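Type II restriction enzyme AgeI (Thalassobius gelatinovorus, PDB 5DWC) recognises the double-stranded DNA sequence 5'-ACCGGT-3' and cuts it after the first A, leaving fragments with terminal 5'-phosphates. Local coordinates at residues 35-40 and 78-83; 111-116 and 271-276; 140-145 and 166-171; 226-231 and 255-260. All coordinates share one frame; numbering follows the deposited sequence.

Contact 1: 35-40 and 78-83; sequences LVNKPK and EKIGTD
Asn37 carries this contact, with both halves of its side-chain amide bonded to backbone atoms of 78-83. Its ND2 donates to Glu78 O at 2.8 Å. This bond is nearly straight, with an N-H...O angle of 170°. Glu78 O lies almost in the plane of the Asn37 amide, but ND2 stands above the carbonyl plane of Glu78 and not on a lone pair. The other half of the amide works as an acceptor. Ile80 N donates to Asn37 OD1 at 2.8 Å, in the carbonyl plane and on a lone pair. Two bonds to residues two apart fix the rotation of the amide. CG sits anti to the carbonyl carbon of Asn37 (chi1 -59°), which carries the amide across to 78-83.

The site joins two helix ends. Asn37 directly follows helix 22-36, and Lys79 is the first residue to leave helical geometry after helix 63-78. Asn37 thus pairs with the chain where that second helix gives way to loop, at the surface of the helical N-terminal part of the enzyme.

Apolar atoms flank the polar pair. Ile80 CG1 lies 3.3 Å from Asn37 OD1, and the two side chains cross at about a right angle. Val36 CG1 rests on Lys79 CA at 3.9 Å. The Lys79 chain bends at chi2, and its CD comes within 4.1 Å of Val36 CG1. Its ammonium group is satisfied elsewhere: NZ is hydrogen-bonded to Gln86 OE1.

Contact 2: 111-116 and 271-276; sequences HGIRLT and DYLVAQ
Val274 sets a methyl group over one face of the His111 ring. CG2 lies 3.5 Å from the ring centroid and 19° off the ring normal, a CH-pi contact. It is shifted toward the rim, on the CD2 side, where CG2 and CD2 are 3.3 Å apart. The two side chains cross at about a right angle. Val274 CG1 is anti to the backbone N (chi1 160°), so CG2 takes the position beside that N and meets the ring. Val274 CG1 touches the ring at His111 CD2, 3.8 Å away. With an alanine here in place of His111, Val274 CG2 would probably lose the flat surface it rests on, and this edge of the helix would be left less covered.

Ile113 reaches the helix end-on with its CD1. That methyl lies 3.6 Å from Leu273 O. Ile113 CD1 is 4.2 Å from Leu273 CB. It also approaches Val274 CG2 at 4.3 Å. Leu115 adds a lighter touch further along the strand, with its CD2 4.5 Å from Leu273 CD1. No hydrogen bond crosses between the two segments.

Gly112, with positive phi, is the C-prime residue of a Schellman motif that ends the preceding helix. The chain then enters strand 113-117, an outermost strand, within this chain, of the mixed sheet. The short axes of strand 113-116 and helix 271-276 come within 10.5 Å, at 122° between their directions. Ile113, Leu115 and Leu273 all touch Leu108 of helix 88-108. Ile113 and Leu115 also meet Ile145 of the next strand, while Leu273 reaches Leu191 of strand 191-196.

Contact 3: 140-145 and 166-171; sequences KVDVMI and HAKVSL
Asp142 and Lys168 form a salt bridge, with OD2 3.1 Å from NZ. The Lys168 chain bends at chi2 and chi4 (-71° and -72°), which turns its ammonium group back toward the carboxylate. Packing is tight here. Asp142 OD2 lies 3.0 Å from Ala167 N, and Asp142 CB meets Ala167 CB at 4.1 Å. An asparagine at Asp142 would probably cost Lys168 NZ its close carboxylate partner, leaving it the long, weak pairing with Asp178.

Asp142 and Val143 both face Ile165, a classic beta bulge at the start of the hairpin of strands 143-148 and 159-168. An aspartate just before strand 143-148 and a lysine on strand 159-168 are consistent with the acidic and lysine positions of the PD-(D/E)XK nuclease motif, the clan of this family, although His166 stands two residues before the lysine, where Asp or Glu is usual. Asp142 OD1 comes close to Glu97 OE2 of helix 88-108, grouping two carboxylates.

The partly exposed Lys140 side is looser. Its carbonyl O approaches His166 CD2 at 3.5 Å, obliquely to the ring. Lys140 NZ forms a salt bridge with Asp178. His166 packs on Ser182 and Met185 of helix 179-187, which Lys140 also touches at Ala181.

Contact 4: 226-231 and 255-260; sequences NYIEGH and RHIYVS
Ile228 and Ile257 make the apolar part of this contact. Ile228 CG2 meets Ile257 CG1 at 4.0 Å, and the side chains cross at about a right angle. CG2 is the branch anti to the backbone N of Ile228, and it faces the extended chain at 255-257. There it also lies 3.8 Å from Arg255 CB.

Close contacts of carbon with oxygen form a second group. Ile228 O is 3.2 Å from Arg255 CB, and its hydrogen bond goes to Ser253 OG. Ile228 CG2 lies 3.8 Å from His256 O. Glu229 CG rests 3.8 Å from Arg255 O. The Glu229 chain is extended beyond CG and crosses Ile257 at about a right angle, with Ile257 CD1 3.9 Å from Glu229 OE2.

Polar bonds come from outside the two segments. Glu229 OE2 forms a salt bridge with Arg225 and a hydrogen bond with Ser247 OG. That hydroxyl is bonded to Ile257 N as well, so Ser247 links both sides. Within 226-231 the helix widens to a pi-type turn, where His231 N bonds to Asn226 O at 2.8 Å.

The contact lays the long loop after helix 223-231 back against that helix. Ile228 also touches Phe234. Helix 179-187 borders the contact: Tyr227 packs on its Ile179 and Arg255 on its Met186. The loop then runs on to helix 268-276.

From the N terminus, contact 1 comes first and closes a mostly helical loop between helix 22-36 and the end of helix 63-78. It stands apart, about 16 Å from contact 3 between nearest atoms. Contact 2 opens next and closes last, tying strand 113-117 to C-terminal helix 268-276. Contacts 3 and 4 both fall within its span, one after the other, and none cross. Contact 3 closes the hairpin of strands 143-148 and 159-168. Contact 4 folds a long loop onto helix 223-231. Contacts 2 and 3 meet in the sheet, where Thr116 O and Met144 N probably form a hydrogen bond. Contacts 2 and 4 approach to about 5 Å between nearest atoms without touching.

Contact 1: 35-40 and 78-83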
# COMPACT_ATOMS: atom_id res chain seq x y z
N LEU A 35 9.32 2.68 -19.20
CA LEU A 35 10.04 2.26 -18.00
C LEU A 35 9.91 0.76 -17.75
O LEU A 35 10.75 0.16 -17.07
CB LEU A 35 9.55 3.04 -16.78
CG LEU A 35 9.66 4.56 -16.82
CD1 LEU A 35 9.22 5.15 -15.48
CD2 LEU A 35 11.07 5.00 -17.16
N VAL A 36 8.86 0.16 -18.30
CA VAL A 36 8.54 -1.24 -18.04
C VAL A 36 9.67 -2.20 -18.44
O VAL A 36 10.05 -3.08 -17.67
CB VAL A 36 7.25 -1.67 -18.76
CG1 VAL A 36 6.95 -3.14 -18.52
CG2 VAL A 36 6.08 -0.80 -18.31
N ASN A 37 10.21 -2.02 -19.64
CA ASN A 37 11.26 -2.91 -20.14
C ASN A 37 12.64 -2.26 -20.14
O ASN A 37 13.55 -2.71 -20.83
CB ASN A 37 10.91 -3.40 -21.55
CG ASN A 37 9.58 -4.13 -21.60
OD1 ASN A 37 9.49 -5.29 -21.20
ND2 ASN A 37 8.55 -3.45 -22.09
N LYS A 38 12.79 -1.20 -19.35
CA LYS A 38 14.06 -0.50 -19.25
C LYS A 38 15.08 -1.30 -18.45
O LYS A 38 14.82 -1.67 -17.31
CB LYS A 38 13.85 0.88 -18.61
CG LYS A 38 15.06 1.81 -18.71
CD LYS A 38 14.79 3.14 -18.02
CE LYS A 38 15.86 4.17 -18.34
NZ LYS A 38 15.62 5.46 -17.65
N PRO A 39 16.24 -1.58 -19.06
CA PRO A 39 17.30 -2.34 -18.39
C PRO A 39 17.89 -1.57 -17.22
O PRO A 39 17.91 -0.34 -17.25
CB PRO A 39 18.35 -2.54 -19.50
CG PRO A 39 17.61 -2.31 -20.78
CD PRO A 39 16.59 -1.26 -20.45
N LYS A 40 18.36 -2.30 -16.20
CA LYS A 40 18.99 -1.70 -15.02
C LYS A 40 18.03 -0.81 -14.24
O LYS A 40 18.45 -0.02 -13.39
CB LYS A 40 20.23 -0.91 -15.43
CG LYS A 40 21.23 -1.71 -16.25
CD LYS A 40 22.40 -2.18 -15.40
CE LYS A 40 23.72 -1.69 -15.99
NZ LYS A 40 24.52 -0.93 -14.99
N GLU A 78 2.61 -4.84 -21.59
CA GLU A 78 3.84 -4.34 -22.18
C GLU A 78 5.09 -5.09 -21.73
O GLU A 78 6.16 -4.94 -22.33
CB GLU A 78 4.00 -2.85 -21.86
CG GLU A 78 2.89 -1.97 -22.42
CD GLU A 78 2.90 -1.92 -23.93
OE1 GLU A 78 4.00 -2.00 -24.53
OE2 GLU A 78 1.81 -1.79 -24.53
N LYS A 79 4.96 -5.89 -20.68
CA LYS A 79 6.11 -6.61 -20.14
C LYS A 79 6.61 -7.67 -21.12
O LYS A 79 5.85 -8.52 -21.58
CB LYS A 79 5.78 -7.26 -18.80
CG LYS A 79 6.96 -7.97 -18.16
CD LYS A 79 8.11 -7.01 -17.93
CE LYS A 79 9.34 -7.74 -17.43
NZ LYS A 79 10.48 -6.82 -17.18
N ILE A 80 7.90 -7.60 -21.43
CA ILE A 80 8.52 -8.57 -22.33
C ILE A 80 9.16 -9.71 -21.54
O ILE A 80 10.05 -9.49 -20.72
CB ILE A 80 9.60 -7.90 -23.21
CG1 ILE A 80 8.98 -6.79 -24.06
CG2 ILE A 80 10.28 -8.93 -24.09
CD1 ILE A 80 9.99 -6.05 -24.91
N GLY A 81 8.71 -10.93 -21.81
CA GLY A 81 9.27 -12.11 -21.16
C GLY A 81 8.39 -12.64 -20.05
O GLY A 81 7.51 -11.94 -19.55
N THR A 82 8.62 -13.89 -19.65
CA THR A 82 7.83 -14.52 -18.60
C THR A 82 8.65 -14.72 -17.33
O THR A 82 8.28 -15.52 -16.47
CB THR A 82 7.28 -15.88 -19.06
OG1 THR A 82 8.34 -16.66 -19.64
CG2 THR A 82 6.18 -15.70 -20.08
N ASP A 83 9.76 -13.99 -17.23
CA ASP A 83 10.63 -14.06 -16.07
C ASP A 83 9.84 -13.76 -14.80
O ASP A 83 9.42 -12.62 -14.58
CB ASP A 83 11.79 -13.08 -16.22
CG ASP A 83 12.90 -13.31 -15.20
OD1 ASP A 83 12.66 -13.98 -14.17
OD2 ASP A 83 14.03 -12.83 -15.44

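Contact 2: 111-116 and 271-276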
# COMPACT_ATOMS: atom_id res chain seq x y z
N HIS A 111 8.81 16.45 10.80
CA HIS A 111 8.53 16.01 12.16
C HIS A 111 9.54 14.97 12.65
O HIS A 111 9.40 14.43 13.74
CB HIS A 111 7.11 15.44 12.24
CG HIS A 111 6.04 16.39 11.80
ND1 HIS A 111 5.86 16.74 10.48
CD2 HIS A 111 5.11 17.07 12.50
CE1 HIS A 111 4.85 17.59 10.39
NE2 HIS A 111 4.38 17.81 11.60
N GLY A 112 10.55 14.70 11.83
CA GLY A 112 11.60 13.78 12.21
C GLY A 112 11.26 12.32 11.96
O GLY A 112 12.00 11.42 12.35
N ILE A 113 10.12 12.10 11.31
CA ILE A 113 9.65 10.74 11.03
C ILE A 113 10.15 10.27 9.67
O ILE A 113 10.04 10.99 8.67
CB ILE A 113 8.11 10.68 11.07
CG1 ILE A 113 7.61 11.11 12.45
CG2 ILE A 113 7.63 9.28 10.72
CD1 ILE A 113 6.13 11.39 12.50
N ARG A 114 10.71 9.06 9.63
CA ARG A 114 11.31 8.54 8.41
C ARG A 114 10.82 7.13 8.07
O ARG A 114 10.86 6.23 8.90
CB ARG A 114 12.83 8.54 8.53
CG ARG A 114 13.55 7.92 7.35
CD ARG A 114 15.05 8.13 7.45
NE ARG A 114 15.67 7.24 8.43
CZ ARG A 114 16.92 7.39 8.87
NH1 ARG A 114 17.67 8.39 8.42
NH2 ARG A 114 17.42 6.54 9.75
N LEU A 115 10.35 6.96 6.83
CA LEU A 115 9.95 5.64 6.35
C LEU A 115 11.10 4.99 5.59
O LEU A 115 11.98 5.67 5.07
CB LEU A 115 8.72 5.74 5.45
CG LEU A 115 7.42 6.25 6.07
CD1 LEU A 115 6.25 6.05 5.11
CD2 LEU A 115 7.14 5.57 7.40
N THR A 116 11.09 3.66 5.53
CA THR A 116 12.12 2.92 4.81
C THR A 116 11.56 1.59 4.32
O THR A 116 11.25 0.71 5.12
CB THR A 116 13.36 2.66 5.68
OG1 THR A 116 13.81 3.90 6.25
CG2 THR A 116 14.48 2.06 4.84
N ASP A 271 -0.92 12.82 9.69
CA ASP A 271 -1.47 13.40 10.91
C ASP A 271 -1.59 12.35 12.01
O ASP A 271 -1.49 12.66 13.19
CB ASP A 271 -2.83 14.04 10.64
CG ASP A 271 -2.71 15.42 10.01
OD1 ASP A 271 -1.64 15.72 9.44
OD2 ASP A 271 -3.68 16.20 10.09
N TYR A 272 -1.80 11.10 11.61
CA TYR A 272 -1.83 9.98 12.55
C TYR A 272 -0.44 9.73 13.11
O TYR A 272 -0.25 9.68 14.33
CB TYR A 272 -2.37 8.72 11.87
CG TYR A 272 -2.26 7.47 12.71
CD1 TYR A 272 -3.25 7.13 13.63
CD2 TYR A 272 -1.17 6.61 12.58
CE1 TYR A 272 -3.15 5.98 14.40
CE2 TYR A 272 -1.07 5.46 13.34
CZ TYR A 272 -2.06 5.16 14.25
OH TYR A 272 -1.96 4.01 15.01
N LEU A 273 0.53 9.58 12.22
CA LEU A 273 1.91 9.31 12.62
C LEU A 273 2.50 10.43 13.46
O LEU A 273 3.32 10.18 14.34
CB LEU A 273 2.79 9.08 11.39
CG LEU A 273 2.78 7.66 10.80
CD1 LEU A 273 3.83 7.53 9.70
CD2 LEU A 273 3.02 6.63 11.89
N VAL A 274 2.09 11.67 13.20
CA VAL A 274 2.60 12.80 13.97
C VAL A 274 2.12 12.73 15.42
O VAL A 274 2.91 12.90 16.35
CB VAL A 274 2.19 14.15 13.34
CG1 VAL A 274 2.29 15.27 14.37
CG2 VAL A 274 3.07 14.46 12.14
N ALA A 275 0.83 12.48 15.60
CA ALA A 275 0.24 12.41 16.93
C ALA A 275 0.82 11.26 17.75
O ALA A 275 1.26 11.44 18.88
CB ALA A 275 -1.27 12.27 16.83
N GLN A 276 0.82 10.07 17.16
CA GLN A 276 1.31 8.87 17.83
C GLN A 276 2.81 8.97 18.12
O GLN A 276 3.31 8.34 19.05
CB GLN A 276 1.01 7.63 16.99
CG GLN A 276 -0.46 7.44 16.67
CD GLN A 276 -1.23 6.82 17.81
OE1 GLN A 276 -0.75 5.89 18.47
NE2 GLN A 276 -2.44 7.33 18.06

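Contact 3: 140-145 and 166-171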
# COMPACT_ATOMS: atom_id res chain seq x y z
N LYS A 140 8.55 -10.48 7.44
CA LYS A 140 7.28 -10.03 8.03
C LYS A 140 6.90 -8.56 7.82
O LYS A 140 5.73 -8.25 7.55
CB LYS A 140 7.28 -10.30 9.54
CG LYS A 140 6.68 -11.65 9.93
CD LYS A 140 6.06 -12.38 8.74
CE LYS A 140 4.56 -12.14 8.62
NZ LYS A 140 4.01 -12.90 7.46
N VAL A 141 7.86 -7.65 7.95
CA VAL A 141 7.55 -6.22 7.84
C VAL A 141 7.95 -5.64 6.49
O VAL A 141 9.05 -5.89 5.99
CB VAL A 141 8.24 -5.41 8.95
CG1 VAL A 141 7.96 -3.93 8.78
CG2 VAL A 141 7.78 -5.88 10.32
N ASP A 142 7.05 -4.84 5.92
CA ASP A 142 7.26 -4.24 4.61
C ASP A 142 7.91 -2.86 4.67
O ASP A 142 8.88 -2.60 3.97
CB ASP A 142 5.92 -4.16 3.86
CG ASP A 142 5.35 -5.52 3.54
OD1 ASP A 142 6.14 -6.49 3.47
OD2 ASP A 142 4.12 -5.64 3.35
N VAL A 143 7.37 -1.97 5.50
CA VAL A 143 7.94 -0.63 5.65
C VAL A 143 8.21 -0.30 7.11
O VAL A 143 7.32 -0.38 7.95
CB VAL A 143 7.01 0.45 5.05
CG1 VAL A 143 7.64 1.82 5.17
CG2 VAL A 143 6.68 0.14 3.59
N MET A 144 9.45 0.08 7.40
CA MET A 144 9.85 0.42 8.76
C MET A 144 9.64 1.91 9.07
O MET A 144 9.87 2.77 8.23
CB MET A 144 11.33 0.05 8.99
CG MET A 144 12.12 1.07 9.78
SD MET A 144 13.90 0.76 9.76
CE MET A 144 14.05 -0.36 11.17
N ILE A 145 9.18 2.19 10.28
CA ILE A 145 8.97 3.57 10.72
C ILE A 145 10.01 3.98 11.76
O ILE A 145 10.11 3.35 12.82
CB ILE A 145 7.57 3.79 11.30
CG1 ILE A 145 6.51 3.10 10.42
CG2 ILE A 145 7.28 5.27 11.45
CD1 ILE A 145 5.13 3.10 11.03
N HIS A 166 2.65 -2.89 7.32
CA HIS A 166 2.36 -4.02 6.44
C HIS A 166 1.64 -3.53 5.19
O HIS A 166 0.43 -3.34 5.20
CB HIS A 166 1.52 -5.06 7.17
CG HIS A 166 2.12 -5.54 8.45
ND1 HIS A 166 1.93 -4.89 9.65
CD2 HIS A 166 2.92 -6.60 8.72
CE1 HIS A 166 2.59 -5.53 10.60
NE2 HIS A 166 3.20 -6.57 10.06
N ALA A 167 2.41 -3.32 4.13
CA ALA A 167 1.86 -2.81 2.88
C ALA A 167 1.28 -3.92 2.02
O ALA A 167 2.02 -4.70 1.41
CB ALA A 167 2.93 -2.05 2.11
N LYS A 168 -0.05 -4.00 1.97
CA LYS A 168 -0.73 -5.02 1.17
C LYS A 168 -1.57 -4.40 0.06
O LYS A 168 -2.55 -3.71 0.33
CB LYS A 168 -1.61 -5.89 2.07
CG LYS A 168 -0.83 -6.83 2.97
CD LYS A 168 -0.18 -7.94 2.16
CE LYS A 168 0.82 -8.74 2.99
NZ LYS A 168 2.06 -7.96 3.27
N VAL A 169 -1.18 -4.65 -1.19
CA VAL A 169 -1.92 -4.14 -2.34
C VAL A 169 -3.37 -4.61 -2.29
O VAL A 169 -4.30 -3.83 -2.54
CB VAL A 169 -1.28 -4.59 -3.67
CG1 VAL A 169 -2.21 -4.30 -4.84
CG2 VAL A 169 0.07 -3.91 -3.87
N SER A 170 -3.56 -5.88 -1.97
CA SER A 170 -4.89 -6.43 -1.80
C SER A 170 -5.01 -7.16 -0.47
O SER A 170 -4.09 -7.87 -0.06
CB SER A 170 -5.23 -7.39 -2.95
OG SER A 170 -6.56 -7.87 -2.83
N LEU A 171 -6.13 -6.97 0.22
CA LEU A 171 -6.38 -7.64 1.48
C LEU A 171 -6.86 -9.07 1.25
O LEU A 171 -7.08 -9.82 2.20
CB LEU A 171 -7.40 -6.87 2.31
CG LEU A 171 -6.94 -5.48 2.74
CD1 LEU A 171 -7.99 -4.83 3.62
CD2 LEU A 171 -5.60 -5.56 3.46

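Contact 4: 226-231 and 255-260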
# COMPACT_ATOMS: atom_id res chain seq x y z
N ASN A 226 -13.07 -7.04 10.70
CA ASN A 226 -13.12 -7.41 12.11
C ASN A 226 -11.74 -7.56 12.74
O ASN A 226 -11.61 -7.57 13.96
CB ASN A 226 -13.91 -8.70 12.29
CG ASN A 226 -15.38 -8.45 12.56
OD1 ASN A 226 -15.79 -8.31 13.71
ND2 ASN A 226 -16.18 -8.38 11.49
N TYR A 227 -10.71 -7.69 11.90
CA TYR A 227 -9.34 -7.68 12.38
C TYR A 227 -9.02 -6.32 13.00
O TYR A 227 -8.41 -6.24 14.06
CB TYR A 227 -8.35 -7.99 11.25
CG TYR A 227 -8.42 -9.40 10.72
CD1 TYR A 227 -8.81 -10.46 11.54
CD2 TYR A 227 -8.08 -9.69 9.40
CE1 TYR A 227 -8.87 -11.75 11.06
CE2 TYR A 227 -8.13 -10.98 8.91
CZ TYR A 227 -8.53 -12.01 9.74
OH TYR A 227 -8.59 -13.30 9.25
N ILE A 228 -9.46 -5.27 12.31
CA ILE A 228 -9.21 -3.90 12.75
C ILE A 228 -10.21 -3.45 13.81
O ILE A 228 -9.83 -3.14 14.94
CB ILE A 228 -9.29 -2.91 11.56
CG1 ILE A 228 -8.42 -3.38 10.40
CG2 ILE A 228 -8.90 -1.51 12.01
CD1 ILE A 228 -6.94 -3.34 10.71
N GLU A 229 -11.48 -3.44 13.45
CA GLU A 229 -12.52 -2.86 14.29
C GLU A 229 -12.98 -3.80 15.40
O GLU A 229 -13.67 -3.37 16.33
CB GLU A 229 -13.72 -2.46 13.44
CG GLU A 229 -13.40 -1.38 12.43
CD GLU A 229 -14.54 -1.13 11.46
OE1 GLU A 229 -15.58 -1.81 11.58
OE2 GLU A 229 -14.39 -0.26 10.58
N GLY A 230 -12.61 -5.07 15.31
CA GLY A 230 -13.03 -6.05 16.29
C GLY A 230 -11.90 -6.48 17.21
O GLY A 230 -11.97 -6.26 18.42
N HIS A 231 -10.87 -7.08 16.64
CA HIS A 231 -9.77 -7.64 17.43
C HIS A 231 -8.63 -6.65 17.63
O HIS A 231 -7.81 -6.82 18.54
CB HIS A 231 -9.24 -8.91 16.77
CG HIS A 231 -10.26 -10.01 16.68
ND1 HIS A 231 -10.56 -10.84 17.74
CD2 HIS A 231 -11.04 -10.42 15.65
CE1 HIS A 231 -11.48 -11.71 17.37
NE2 HIS A 231 -11.79 -11.47 16.11
N ARG A 255 -9.95 0.83 17.05
CA ARG A 255 -9.11 0.94 15.87
C ARG A 255 -9.98 1.28 14.67
O ARG A 255 -11.13 0.85 14.59
CB ARG A 255 -8.34 -0.36 15.64
CG ARG A 255 -7.67 -0.91 16.89
CD ARG A 255 -6.60 0.04 17.43
NE ARG A 255 -5.89 -0.54 18.57
CZ ARG A 255 -4.78 -0.04 19.10
NH1 ARG A 255 -4.22 1.05 18.59
NH2 ARG A 255 -4.22 -0.65 20.14
N HIS A 256 -9.43 2.05 13.73
CA HIS A 256 -10.22 2.53 12.60
C HIS A 256 -9.61 2.25 11.24
O HIS A 256 -8.39 2.14 11.09
CB HIS A 256 -10.47 4.03 12.74
CG HIS A 256 -11.31 4.40 13.91
ND1 HIS A 256 -10.78 4.65 15.16
CD2 HIS A 256 -12.65 4.57 14.03
CE1 HIS A 256 -11.76 4.95 16.00
NE2 HIS A 256 -12.90 4.91 15.34
N ILE A 257 -10.48 2.14 10.25
CA ILE A 257 -10.08 2.07 8.85
C ILE A 257 -10.23 3.45 8.22
O ILE A 257 -11.35 3.90 7.98
CB ILE A 257 -10.91 1.05 8.07
CG1 ILE A 257 -10.71 -0.36 8.64
CG2 ILE A 257 -10.56 1.09 6.59
CD1 ILE A 257 -11.66 -1.38 8.06
N TYR A 258 -9.12 4.12 7.97
CA TYR A 258 -9.15 5.44 7.35
C TYR A 258 -9.08 5.32 5.83
O TYR A 258 -8.37 4.47 5.30
CB TYR A 258 -8.00 6.31 7.87
CG TYR A 258 -7.99 6.49 9.38
CD1 TYR A 258 -8.77 7.47 9.98
CD2 TYR A 258 -7.19 5.70 10.19
CE1 TYR A 258 -8.76 7.65 11.36
CE2 TYR A 258 -7.18 5.86 11.57
CZ TYR A 258 -7.96 6.84 12.14
OH TYR A 258 -7.95 7.01 13.51
N VAL A 259 -9.82 6.17 5.14
CA VAL A 259 -9.87 6.14 3.68
C VAL A 259 -9.63 7.53 3.09
O VAL A 259 -10.26 8.50 3.50
CB VAL A 259 -11.23 5.61 3.17
CG1 VAL A 259 -11.24 5.57 1.64
CG2 VAL A 259 -11.53 4.24 3.75
N SER A 260 -8.71 7.61 2.13
CA SER A 260 -8.40 8.87 1.47
C SER A 260 -7.70 8.64 0.13
O SER A 260 -7.31 7.52 -0.19
CB SER A 260 -7.51 9.75 2.37
OG SER A 260 -6.22 9.19 2.50